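Local coordinates for putative tetR-family transcriptional regulatory protein (Streptomyces coelicolor, PDB 2DG8) that probably binds operator DNA through a helix-turn-helix domain and regulates transcription as a two-subunit member of the TetR family, at residues E12-A17 with T47-G52; L19-E24 with A28-R33; V69-E74 with H94-D99; A90-E95 with A149-L154; H134-K137 with T143-Q146. One frame throughout, in Å; residues are numbered along the deposited sequence.

Interaction 1: E12-A17 with T47-G52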
# COMPACT_ATOMS: atom_id res chain seq x y z
N GLU A 12 -9.63 22.82 -12.67
CA GLU A 12 -8.73 21.71 -12.96
C GLU A 12 -7.35 22.00 -12.38
O GLU A 12 -6.67 21.11 -11.85
CB GLU A 12 -8.58 21.50 -14.47
CG GLU A 12 -9.89 21.21 -15.23
CD GLU A 12 -9.65 20.89 -16.70
OE1 GLU A 12 -10.63 20.61 -17.42
OE2 GLU A 12 -8.48 20.91 -17.15
N ARG A 13 -6.92 23.26 -12.48
CA ARG A 13 -5.61 23.65 -11.98
C ARG A 13 -5.57 23.52 -10.47
O ARG A 13 -4.53 23.19 -9.89
CB ARG A 13 -5.29 25.08 -12.38
CG ARG A 13 -3.85 25.28 -12.82
CD ARG A 13 -3.60 26.72 -13.25
NE ARG A 13 -4.58 27.14 -14.25
CZ ARG A 13 -5.30 28.25 -14.15
NH1 ARG A 13 -6.17 28.57 -15.10
NH2 ARG A 13 -5.17 29.04 -13.09
N ILE A 14 -6.70 23.78 -9.83
CA ILE A 14 -6.75 23.67 -8.38
C ILE A 14 -6.56 22.22 -7.98
O ILE A 14 -5.81 21.92 -7.05
CB ILE A 14 -8.09 24.21 -7.83
CG1 ILE A 14 -8.12 25.74 -7.99
CG2 ILE A 14 -8.26 23.82 -6.36
CD1 ILE A 14 -9.47 26.39 -7.69
N LEU A 15 -7.21 21.31 -8.70
CA LEU A 15 -7.10 19.88 -8.42
C LEU A 15 -5.67 19.39 -8.58
O LEU A 15 -5.16 18.65 -7.73
CB LEU A 15 -8.04 19.09 -9.33
CG LEU A 15 -9.53 19.26 -9.03
CD1 LEU A 15 -10.34 18.50 -10.05
CD2 LEU A 15 -9.84 18.75 -7.62
N ALA A 16 -5.02 19.82 -9.66
CA ALA A 16 -3.64 19.43 -9.92
C ALA A 16 -2.70 19.92 -8.82
O ALA A 16 -1.84 19.18 -8.36
CB ALA A 16 -3.20 19.98 -11.28
N ALA A 17 -2.87 21.17 -8.41
CA ALA A 17 -2.03 21.77 -7.37
C ALA A 17 -2.22 21.02 -6.05
O ALA A 17 -1.29 20.89 -5.25
CB ALA A 17 -2.39 23.24 -7.20
N THR A 47 -13.01 28.25 -2.32
CA THR A 47 -14.39 28.08 -1.87
C THR A 47 -15.43 28.42 -2.94
O THR A 47 -16.62 28.16 -2.77
CB THR A 47 -14.64 28.91 -0.61
OG1 THR A 47 -14.26 30.27 -0.85
CG2 THR A 47 -13.84 28.36 0.55
N TYR A 48 -14.99 29.02 -4.04
CA TYR A 48 -15.92 29.33 -5.11
C TYR A 48 -16.25 28.03 -5.83
O TYR A 48 -17.41 27.77 -6.20
CB TYR A 48 -15.28 30.31 -6.10
CG TYR A 48 -16.19 30.64 -7.28
CD1 TYR A 48 -16.97 31.79 -7.28
CD2 TYR A 48 -16.30 29.76 -8.35
CE1 TYR A 48 -17.85 32.06 -8.32
CE2 TYR A 48 -17.18 30.02 -9.40
CZ TYR A 48 -17.96 31.17 -9.37
OH TYR A 48 -18.83 31.41 -10.39
N HIS A 49 -15.22 27.20 -6.03
CA HIS A 49 -15.35 25.94 -6.75
C HIS A 49 -15.58 24.70 -5.91
O HIS A 49 -16.10 23.70 -6.42
CB HIS A 49 -14.08 25.70 -7.58
CG HIS A 49 -13.89 26.69 -8.68
ND1 HIS A 49 -14.60 26.63 -9.86
CD2 HIS A 49 -13.09 27.78 -8.78
CE1 HIS A 49 -14.24 27.64 -10.64
NE2 HIS A 49 -13.33 28.35 -10.00
N PHE A 50 -15.21 24.74 -4.64
CA PHE A 50 -15.36 23.57 -3.79
C PHE A 50 -16.10 23.84 -2.49
O PHE A 50 -15.84 24.83 -1.80
CB PHE A 50 -13.98 22.99 -3.49
CG PHE A 50 -13.24 22.55 -4.71
CD1 PHE A 50 -13.43 21.27 -5.24
CD2 PHE A 50 -12.37 23.42 -5.37
CE1 PHE A 50 -12.78 20.87 -6.40
CE2 PHE A 50 -11.71 23.03 -6.54
CZ PHE A 50 -11.92 21.75 -7.05
N THR A 51 -17.02 22.94 -2.15
CA THR A 51 -17.82 23.08 -0.94
C THR A 51 -17.00 22.92 0.33
O THR A 51 -17.38 23.41 1.39
CB THR A 51 -18.97 22.05 -0.91
OG1 THR A 51 -18.44 20.72 -0.84
CG2 THR A 51 -19.83 22.18 -2.15
N GLY A 52 -15.86 22.25 0.21
CA GLY A 52 -15.01 22.03 1.37
C GLY A 52 -13.83 21.15 0.99
O GLY A 52 -13.73 20.71 -0.16
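F50, I14 and L15 carry this contact, with the phenyl ring of F50 reaching from the turn after helix 44-49 towards the flank of helix 10-25. The two aliphatic side chains each meet different atoms at the far end of the ring. I14 brings its CG2 methyl to 3.5 Å from F50 CE2, the two side chains running past one another in opposite senses, while L15 sets CD2 at 3.7 Å from F50 CZ and touches CE1 as well. Both methyls approach the ring at a slant. Branching lets I14 do two jobs: with CG1 beside the backbone N (chi1 -71°), CG2 is left for F50 and the longer arm runs on to put CD1 at 4.0 Å from H49 CD2. Y48 CD2 lies over the centre of one face of the H49 imidazole, 3.6 Å above its plane. F50 is the first residue to leave helical backbone angles, two residues before the N-cap G52 of helix 53-77, and the bulky ring plugs the place where three helices converge, packing also on L56. R11 adds a cation-pi contact to this ring and a hydrogen bond to H49 O. Cutting F50 back to an alanine is likely to leave I14 CG2 and L15 CD2 without their partner and R11 without its aromatic ring. Such a hydrophobic seam, closing the first helix onto the end of helix 44-49, which by family should be the recognition helix, is typical of the three-helix DNA-binding domain of TetR regulators.

Interaction 2: L19-E24 with A28-R33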
# COMPACT_ATOMS: atom_id res chain seq x y z
N LEU A 19 -2.91 17.84 -5.79
CA LEU A 19 -2.19 16.58 -5.98
C LEU A 19 -0.69 16.83 -5.81
O LEU A 19 -0.02 16.07 -5.12
CB LEU A 19 -2.49 16.03 -7.39
CG LEU A 19 -3.32 14.74 -7.53
CD1 LEU A 19 -4.13 14.41 -6.29
CD2 LEU A 19 -4.21 14.90 -8.75
N ASP A 20 -0.18 17.89 -6.43
CA ASP A 20 1.23 18.25 -6.30
C ASP A 20 1.55 18.41 -4.81
O ASP A 20 2.52 17.85 -4.31
CB ASP A 20 1.52 19.59 -7.00
CG ASP A 20 1.49 19.50 -8.51
OD1 ASP A 20 1.48 20.57 -9.17
OD2 ASP A 20 1.48 18.37 -9.06
N LEU A 21 0.73 19.20 -4.12
CA LEU A 21 0.91 19.46 -2.69
C LEU A 21 0.96 18.17 -1.87
O LEU A 21 1.88 17.97 -1.09
CB LEU A 21 -0.21 20.38 -2.19
CG LEU A 21 -0.22 20.86 -0.73
CD1 LEU A 21 -0.57 19.71 0.21
CD2 LEU A 21 1.14 21.46 -0.38
N ILE A 22 -0.03 17.30 -2.05
CA ILE A 22 -0.06 16.05 -1.29
C ILE A 22 1.19 15.21 -1.59
O ILE A 22 1.84 14.69 -0.67
CB ILE A 22 -1.34 15.22 -1.62
CG1 ILE A 22 -2.58 15.97 -1.11
CG2 ILE A 22 -1.27 13.84 -0.97
CD1 ILE A 22 -3.89 15.30 -1.47
N ALA A 23 1.53 15.08 -2.87
CA ALA A 23 2.70 14.29 -3.27
C ALA A 23 3.99 14.82 -2.63
O ALA A 23 4.80 14.06 -2.12
CB ALA A 23 2.84 14.29 -4.78
N GLU A 24 4.17 16.14 -2.66
CA GLU A 24 5.37 16.76 -2.12
C GLU A 24 5.44 16.92 -0.60
O GLU A 24 6.45 16.56 0.01
CB GLU A 24 5.58 18.13 -2.76
CG GLU A 24 5.87 18.10 -4.26
CD GLU A 24 5.91 19.49 -4.88
OE1 GLU A 24 6.62 20.37 -4.34
OE2 GLU A 24 5.24 19.70 -5.91
N ALA A 28 -1.43 15.95 5.40
CA ALA A 28 -1.65 16.89 6.51
C ALA A 28 -1.37 18.36 6.15
O ALA A 28 -1.88 19.26 6.80
CB ALA A 28 -0.83 16.48 7.73
N ARG A 29 -0.55 18.58 5.12
CA ARG A 29 -0.21 19.93 4.70
C ARG A 29 -1.24 20.54 3.75
O ARG A 29 -1.04 21.66 3.25
CB ARG A 29 1.17 19.94 4.04
CG ARG A 29 2.31 19.75 5.02
CD ARG A 29 2.64 21.05 5.74
NE ARG A 29 3.27 22.02 4.83
CZ ARG A 29 3.72 23.21 5.21
NH1 ARG A 29 4.28 24.02 4.31
NH2 ARG A 29 3.61 23.60 6.47
N VAL A 30 -2.32 19.82 3.48
CA VAL A 30 -3.34 20.33 2.59
C VAL A 30 -4.07 21.52 3.20
O VAL A 30 -4.61 21.43 4.30
CB VAL A 30 -4.40 19.25 2.23
CG1 VAL A 30 -5.60 19.91 1.54
CG2 VAL A 30 -3.79 18.19 1.32
N SER A 31 -4.07 22.65 2.50
CA SER A 31 -4.78 23.82 2.98
C SER A 31 -5.13 24.70 1.80
O SER A 31 -4.44 24.69 0.78
CB SER A 31 -3.95 24.63 3.99
OG SER A 31 -2.99 25.45 3.35
N HIS A 32 -6.23 25.43 1.94
CA HIS A 32 -6.72 26.33 0.91
C HIS A 32 -5.68 27.34 0.45
O HIS A 32 -5.51 27.57 -0.74
CB HIS A 32 -7.96 27.05 1.43
CG HIS A 32 -9.20 26.23 1.35
ND1 HIS A 32 -10.20 26.29 2.30
CD2 HIS A 32 -9.61 25.33 0.42
CE1 HIS A 32 -11.16 25.45 1.97
NE2 HIS A 32 -10.84 24.86 0.83
N ARG A 33 -4.97 27.95 1.40
CA ARG A 33 -3.96 28.94 1.06
C ARG A 33 -2.79 28.37 0.26
O ARG A 33 -2.39 28.93 -0.76
CB ARG A 33 -3.44 29.62 2.32
CG ARG A 33 -4.14 30.94 2.66
CD ARG A 33 -4.67 30.96 4.09
NE ARG A 33 -3.66 30.53 5.05
CZ ARG A 33 -3.83 30.54 6.37
NH1 ARG A 33 -4.98 30.96 6.89
NH2 ARG A 33 -2.86 30.12 7.17
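The flat group at the centre is the peptide that joins R29 to V30, and L21 packs against it: its CD1 methyl lies 3.6 Å from R29 O and 3.7 Å from R29 C. A methyl has nothing to offer the carbonyl as a donor, so this is van der Waals cover; R34 NH1 gives the oxygen a weak hydrogen bond. A second flat group, the guanidinium of R29, takes a different course: CB points toward residues 19-24, but the chain then leads away from them, and NE forms a salt bridge with E25 at the end of the same helix.

V30 supplies the hydrophobic side of the joint. With CG1 anti to the backbone N (chi1 168°), its CG2 methyl is left to fit between two side chains of the helix, 3.5 Å from I22 CG1 and 3.7 Å from L21 CD1. L21 reaches that far because its CG is anti to the backbone N (chi1 -177°). A beta-branched valine, short and rigid, suits a place where the backbones come as near as 6.6 Å between the CA atoms of I22 and V30.

Just beyond, S31 is the N-cap of helix 32-39, its OG hydrogen-bonded to R34 N. R116 of the second subunit hydrogen-bonds to I22 O and A23 O. A tight link that folds the second helix back on the first is characteristic of the TetR-type DNA-binding domain, where helix 32-39 should open the helix-turn-helix.

Interaction 3: V69-E74 with H94-D99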
# COMPACT_ATOMS: atom_id res chain seq x y z
N VAL A 69 -5.89 4.36 -13.86
CA VAL A 69 -6.80 3.47 -14.56
C VAL A 69 -6.48 3.54 -16.05
O VAL A 69 -6.51 2.53 -16.76
CB VAL A 69 -8.27 3.88 -14.33
CG1 VAL A 69 -9.17 3.23 -15.38
CG2 VAL A 69 -8.70 3.46 -12.93
N ALA A 70 -6.16 4.74 -16.52
CA ALA A 70 -5.83 4.93 -17.92
C ALA A 70 -4.52 4.22 -18.24
O ALA A 70 -4.29 3.80 -19.37
CB ALA A 70 -5.71 6.42 -18.23
N VAL A 71 -3.65 4.10 -17.24
CA VAL A 71 -2.38 3.43 -17.45
C VAL A 71 -2.67 1.95 -17.70
O VAL A 71 -1.97 1.30 -18.48
CB VAL A 71 -1.44 3.57 -16.23
CG1 VAL A 71 -0.17 2.77 -16.46
CG2 VAL A 71 -1.08 5.04 -16.03
N PHE A 72 -3.70 1.44 -17.04
CA PHE A 72 -4.10 0.05 -17.22
C PHE A 72 -4.62 -0.08 -18.65
O PHE A 72 -4.29 -1.03 -19.36
CB PHE A 72 -5.21 -0.32 -16.23
CG PHE A 72 -4.70 -0.81 -14.90
CD1 PHE A 72 -5.02 -2.10 -14.46
CD2 PHE A 72 -3.89 -0.02 -14.10
CE1 PHE A 72 -4.54 -2.58 -13.24
CE2 PHE A 72 -3.40 -0.49 -12.88
CZ PHE A 72 -3.72 -1.77 -12.45
N ASP A 73 -5.42 0.89 -19.07
CA ASP A 73 -5.99 0.90 -20.40
C ASP A 73 -4.89 0.97 -21.45
O ASP A 73 -4.94 0.26 -22.46
CB ASP A 73 -6.91 2.11 -20.58
CG ASP A 73 -7.61 2.10 -21.92
OD1 ASP A 73 -8.16 3.15 -22.32
OD2 ASP A 73 -7.62 1.03 -22.58
N GLU A 74 -3.90 1.82 -21.22
CA GLU A 74 -2.79 1.96 -22.15
C GLU A 74 -2.09 0.62 -22.41
O GLU A 74 -1.84 0.27 -23.57
CB GLU A 74 -1.76 2.96 -21.60
CG GLU A 74 -0.66 3.30 -22.60
CD GLU A 74 0.49 4.09 -21.98
OE1 GLU A 74 0.23 5.12 -21.32
OE2 GLU A 74 1.66 3.67 -22.15
N HIS A 94 5.92 -3.30 -13.69
CA HIS A 94 7.22 -2.65 -13.58
C HIS A 94 7.13 -1.13 -13.75
O HIS A 94 7.80 -0.38 -13.04
CB HIS A 94 8.21 -3.28 -14.56
CG HIS A 94 8.69 -4.63 -14.12
ND1 HIS A 94 10.02 -4.95 -14.01
CD2 HIS A 94 8.01 -5.72 -13.69
CE1 HIS A 94 10.15 -6.17 -13.52
NE2 HIS A 94 8.94 -6.66 -13.31
N GLU A 95 6.29 -0.68 -14.66
CA GLU A 95 6.15 0.76 -14.85
C GLU A 95 5.58 1.42 -13.58
O GLU A 95 6.09 2.43 -13.13
CB GLU A 95 5.24 1.05 -16.05
CG GLU A 95 5.07 2.54 -16.31
CD GLU A 95 4.22 2.83 -17.54
OE1 GLU A 95 4.40 2.13 -18.57
OE2 GLU A 95 3.40 3.77 -17.48
N LEU A 96 4.53 0.83 -13.01
CA LEU A 96 3.91 1.40 -11.82
C LEU A 96 4.82 1.36 -10.59
O LEU A 96 4.69 2.20 -9.71
CB LEU A 96 2.62 0.66 -11.47
CG LEU A 96 1.41 0.64 -12.41
CD1 LEU A 96 0.42 -0.40 -11.88
CD2 LEU A 96 0.77 2.02 -12.49
N SER A 97 5.71 0.38 -10.53
CA SER A 97 6.60 0.27 -9.39
C SER A 97 7.82 1.17 -9.43
O SER A 97 8.40 1.45 -8.38
CB SER A 97 7.07 -1.18 -9.21
OG SER A 97 8.02 -1.54 -10.21
N GLU A 98 8.22 1.65 -10.60
CA GLU A 98 9.43 2.47 -10.65
C GLU A 98 9.48 3.72 -11.52
O GLU A 98 10.42 4.50 -11.40
CB GLU A 98 10.62 1.59 -11.02
CG GLU A 98 10.42 0.76 -12.28
CD GLU A 98 11.65 -0.08 -12.62
OE1 GLU A 98 12.18 -0.77 -11.73
OE2 GLU A 98 12.07 -0.05 -13.80
N ASP A 99 8.50 3.92 -12.39
CA ASP A 99 8.54 5.08 -13.27
C ASP A 99 8.22 6.42 -12.64
O ASP A 99 8.86 7.41 -12.96
CB ASP A 99 7.65 4.84 -14.49
CG ASP A 99 8.28 3.88 -15.49
OD1 ASP A 99 7.69 3.64 -16.56
OD2 ASP A 99 9.38 3.35 -15.21
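V71 turns CG1 anti to its backbone nitrogen (chi1 176°), and L96, with CG anti to the carbonyl carbon (chi1 -63°), pushes its isobutyl fork out to meet it. The fork of L96 then serves two partners, one with each prong. CD2 runs past V71 in the opposite sense, at 4.1 Å from V71 CG1, and CD1 lies 3.9 Å from F72 CE2. F72 starts out facing away from helix 82-98, but its long ring swings round until the side chain crosses that of L96 at about a right angle. Leucine suits this place because two methyls on one stem can meet two different neighbours. E95, its chain extended, brings OE2 to 3.8 Å from V71 CG1.

The contact joins the long connecting helix 53-77, which leads out of the DNA-binding domain, to helix 82-98 of the C-terminal domain, which in TetR regulators commonly binds ligands. Segments 69-74 and 94-98 run roughly antiparallel (147°), their axes 11.8 Å apart at closest approach, and L92 packs on both V71 and F72.

Further along, S97 OG gives a hydrogen bond to H94 O (3.1 Å), the donor tilted 34° from the carbonyl plane. The same hydroxyl also meets R158, which forms a salt bridge with E98.

Interaction 4: A90-E95 with A149-L154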
# COMPACT_ATOMS: atom_id res chain seq x y z
N ALA A 90 2.85 -7.49 -17.06
CA ALA A 90 4.19 -7.46 -16.49
C ALA A 90 4.74 -6.06 -16.68
O ALA A 90 5.37 -5.49 -15.78
CB ALA A 90 5.11 -8.49 -17.18
N ASP A 91 4.50 -5.51 -17.87
CA ASP A 91 4.96 -4.16 -18.20
C ASP A 91 4.31 -3.17 -17.25
O ASP A 91 4.95 -2.23 -16.77
CB ASP A 91 4.58 -3.81 -19.64
CG ASP A 91 5.34 -4.63 -20.66
OD1 ASP A 91 4.93 -4.64 -21.84
OD2 ASP A 91 6.35 -5.24 -20.28
N LEU A 92 3.03 -3.37 -17.01
CA LEU A 92 2.26 -2.50 -16.14
C LEU A 92 2.86 -2.50 -14.74
O LEU A 92 3.08 -1.45 -14.14
CB LEU A 92 0.81 -2.99 -16.06
CG LEU A 92 -0.37 -2.03 -15.99
CD1 LEU A 92 -1.58 -2.81 -15.49
CD2 LEU A 92 -0.10 -0.85 -15.08
N VAL A 93 3.12 -3.69 -14.21
CA VAL A 93 3.69 -3.84 -12.88
C VAL A 93 5.02 -3.12 -12.72
O VAL A 93 5.23 -2.41 -11.74
CB VAL A 93 3.89 -5.32 -12.51
CG1 VAL A 93 4.83 -5.43 -11.30
CG2 VAL A 93 2.54 -5.96 -12.18
N HIS A 94 5.92 -3.30 -13.69
CA HIS A 94 7.22 -2.65 -13.58
C HIS A 94 7.13 -1.13 -13.75
O HIS A 94 7.80 -0.38 -13.04
CB HIS A 94 8.21 -3.28 -14.56
CG HIS A 94 8.69 -4.63 -14.12
ND1 HIS A 94 10.02 -4.95 -14.01
CD2 HIS A 94 8.01 -5.72 -13.69
CE1 HIS A 94 10.15 -6.17 -13.52
NE2 HIS A 94 8.94 -6.66 -13.31
N GLU A 95 6.29 -0.68 -14.66
CA GLU A 95 6.15 0.76 -14.85
C GLU A 95 5.58 1.42 -13.58
O GLU A 95 6.09 2.43 -13.13
CB GLU A 95 5.24 1.05 -16.05
CG GLU A 95 5.07 2.54 -16.31
CD GLU A 95 4.22 2.83 -17.54
OE1 GLU A 95 4.40 2.13 -18.57
OE2 GLU A 95 3.40 3.77 -17.48
N ALA A 149 -5.27 -8.12 -7.47
CA ALA A 149 -4.62 -8.16 -6.16
C ALA A 149 -3.14 -8.51 -6.31
O ALA A 149 -2.30 -8.03 -5.53
CB ALA A 149 -5.30 -9.19 -5.26
N LEU A 150 -2.81 -9.33 -7.30
CA LEU A 150 -1.41 -9.71 -7.53
C LEU A 150 -0.65 -8.49 -8.03
O LEU A 150 0.44 -8.18 -7.54
CB LEU A 150 -1.30 -10.85 -8.56
CG LEU A 150 0.12 -11.31 -8.92
CD1 LEU A 150 0.80 -11.85 -7.66
CD2 LEU A 150 0.07 -12.39 -10.00
N ILE A 151 -1.23 -7.81 -9.01
CA ILE A 151 -0.61 -6.61 -9.58
C ILE A 151 -0.32 -5.62 -8.46
O ILE A 151 0.76 -5.01 -8.41
CB ILE A 151 -1.54 -5.96 -10.65
CG1 ILE A 151 -1.60 -6.84 -11.90
CG2 ILE A 151 -1.06 -4.55 -10.99
CD1 ILE A 151 -2.56 -6.35 -12.96
N GLU A 152 -1.29 -5.47 -7.57
CA GLU A 152 -1.16 -4.55 -6.44
C GLU A 152 0.05 -4.94 -5.59
O GLU A 152 0.90 -4.11 -5.29
CB GLU A 152 -2.42 -4.61 -5.58
CG GLU A 152 -2.48 -3.58 -4.48
CD GLU A 152 -2.87 -2.21 -5.01
OE1 GLU A 152 -3.96 -2.10 -5.63
OE2 GLU A 152 -2.10 -1.25 -4.82
N GLY A 153 0.12 -6.22 -5.23
CA GLY A 153 1.21 -6.71 -4.40
C GLY A 153 2.59 -6.72 -5.04
O GLY A 153 3.57 -6.39 -4.39
N LEU A 154 2.67 -7.11 -6.32
CA LEU A 154 3.95 -7.14 -7.03
C LEU A 154 4.50 -5.73 -7.18
O LEU A 154 5.69 -5.50 -7.01
CB LEU A 154 3.78 -7.78 -8.42
CG LEU A 154 3.58 -9.31 -8.51
CD1 LEU A 154 3.24 -9.72 -9.94
CD2 LEU A 154 4.84 -10.02 -8.05
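V93 carries the contact from helix 82-98 to helix 141-159. Its CB points toward the other helix and divides at once, so the atoms that touch are its two methyls. CG1, anti to the backbone N (chi1 164°), lies 3.9 Å from L154 CB and 4.1 Å from L154 C. CG2, beside the backbone N, comes to 4.0 Å from I151 CG2 and 4.1 Å from I151 CA. One methyl therefore meets each of two residues spaced by nearly a helical turn, and both reach the partner's backbone as well as its side chain. A compact, beta-branched residue is right here, for the CA atoms of V93 and I151 are 6.1 Å apart. A glycine in its place would probably open a gap beside I151 CG2 and L154 CB, leaving both without their partner.

The two segments run broadly parallel, their axes crossing at -36°. To one side L92 CD1 grazes I151 CD1 at 4.5 Å.

Beyond this layer helix 141-159 meets the second subunit: L150 packs on L150 of that chain, L154 on its A149, and E152 hydrogen-bonds to its H157, as in the helical dimer interface of TetR proteins. The contact itself is purely aliphatic and buried, which implies that it depends on close fit and exclusion of water, with no directional bond to fix it.

Interaction 5: H134-K137 with T143-Q146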
# COMPACT_ATOMS: atom_id res chain seq x y z
N HIS A 134 -10.85 -3.27 -17.33
CA HIS A 134 -9.85 -3.47 -18.37
C HIS A 134 -9.21 -4.85 -18.31
O HIS A 134 -8.80 -5.40 -19.33
CB HIS A 134 -8.76 -2.41 -18.28
CG HIS A 134 -9.26 -1.02 -18.49
ND1 HIS A 134 -9.45 -0.13 -17.46
CD2 HIS A 134 -9.68 -0.38 -19.61
CE1 HIS A 134 -9.96 1.00 -17.93
NE2 HIS A 134 -10.11 0.86 -19.24
N LEU A 135 -9.13 -5.42 -17.11
CA LEU A 135 -8.54 -6.74 -16.94
C LEU A 135 -9.50 -7.78 -17.51
O LEU A 135 -9.07 -8.77 -18.10
CB LEU A 135 -8.28 -7.00 -15.46
CG LEU A 135 -6.87 -7.11 -14.87
CD1 LEU A 135 -5.79 -6.38 -15.67
CD2 LEU A 135 -6.97 -6.59 -13.46
N GLU A 136 -10.79 -7.55 -17.32
CA GLU A 136 -11.80 -8.48 -17.81
C GLU A 136 -11.95 -8.48 -19.33
O GLU A 136 -12.75 -9.24 -19.87
CB GLU A 136 -13.15 -8.20 -17.16
CG GLU A 136 -13.16 -8.46 -15.67
CD GLU A 136 -14.53 -8.27 -15.07
OE1 GLU A 136 -14.64 -8.21 -13.83
OE2 GLU A 136 -15.50 -8.19 -15.85
N LYS A 137 -11.19 -7.64 -20.01
CA LYS A 137 -11.25 -7.62 -21.46
C LYS A 137 -10.41 -8.79 -21.97
O LYS A 137 -10.43 -9.10 -23.16
CB LYS A 137 -10.69 -6.30 -22.01
CG LYS A 137 -11.56 -5.09 -21.74
CD LYS A 137 -10.95 -3.83 -22.34
CE LYS A 137 -11.71 -2.58 -21.93
NZ LYS A 137 -11.07 -1.35 -22.49
N THR A 143 -10.55 -14.48 -12.24
CA THR A 143 -9.10 -14.35 -12.38
C THR A 143 -8.73 -12.87 -12.41
O THR A 143 -7.70 -12.46 -11.86
CB THR A 143 -8.58 -15.05 -13.64
OG1 THR A 143 -8.92 -14.29 -14.80
CG2 THR A 143 -9.20 -16.43 -13.77
N ALA A 144 -9.57 -12.07 -13.05
CA ALA A 144 -9.32 -10.63 -13.14
C ALA A 144 -9.22 -10.03 -11.74
O ALA A 144 -8.40 -9.14 -11.50
CB ALA A 144 -10.42 -9.95 -13.93
N ARG A 145 -10.03 -10.53 -10.82
CA ARG A 145 -10.01 -10.03 -9.45
C ARG A 145 -8.75 -10.51 -8.74
O ARG A 145 -8.08 -9.74 -8.05
CB ARG A 145 -11.25 -10.50 -8.68
CG ARG A 145 -11.34 -9.92 -7.27
CD ARG A 145 -12.66 -10.27 -6.59
NE ARG A 145 -13.78 -9.48 -7.10
CZ ARG A 145 -14.23 -8.36 -6.54
NH1 ARG A 145 -13.65 -7.87 -5.45
NH2 ARG A 145 -15.28 -7.73 -7.06
N GLN A 146 -8.43 -11.79 -8.90
CA GLN A 146 -7.23 -12.35 -8.28
C GLN A 146 -5.99 -11.64 -8.86
O GLN A 146 -5.05 -11.32 -8.14
CB GLN A 146 -7.13 -13.86 -8.56
CG GLN A 146 -8.36 -14.65 -8.10
CD GLN A 146 -8.31 -16.12 -8.51
OE1 GLN A 146 -9.35 -16.73 -8.75
NE2 GLN A 146 -7.10 -16.68 -8.59
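L135, in the last turn of helix 121-135, lays its side chain against A144 at two levels. The CB atoms of L135 and A144 are 4.0 Å apart, and further out the CD2 methyl of L135 reaches 3.5 Å from A144 O. Its torsions lie away from the usual staggered values (chi1 -112°, chi2 25°), and in this pose the isobutyl group also packs on L76 of helix 53-77 and on D148.

E136 follows as the helix gives way to a turn. It uses its aliphatic stem, with CG 3.6 Å from A144 CB, and sends the extended chain onward so that the carboxylate stays clear of the alanine. The charge does not reach R145: E136 OE1 and R145 NH2 are 6.8 Å apart. One methyl thus rests between two side chains, and alanine suits the place because the backbones approach to 5.5 Å between the CA atoms of L135 and A144. At K137 the turn is marked by a weak backbone bond from K137 N to H134 O.

D140 OD1 is hydrogen-bonded to T143 N as helix 141-159 starts, and T143 and Q146 pack on R176 of the second subunit. The whole is a helical hairpin with a short connection, part of the all-helical C-terminal domain of TetR regulators.

Overall arrangement
From the N terminus, helix 10-25 is used twice. Interaction 2 closes a short loop onto the start of helix 32-39, and lies within the longer loop of interaction 1, which brings the end of helix 44-49 back to the same helix; together they fold the DNA-binding domain. Helix 53-77 then leads to the C-terminal domain, where interaction 3 pairs it with helix 82-98. Interaction 4 begins on that helix, sharing H94 and E95 with interaction 3, and spans a long loop to helix 141-159. Within this loop falls interaction 5, the hairpin turn. Interactions 3, 4 and 5 touch one another, whereas interactions 1 and 4 have centres about 32 Å apart.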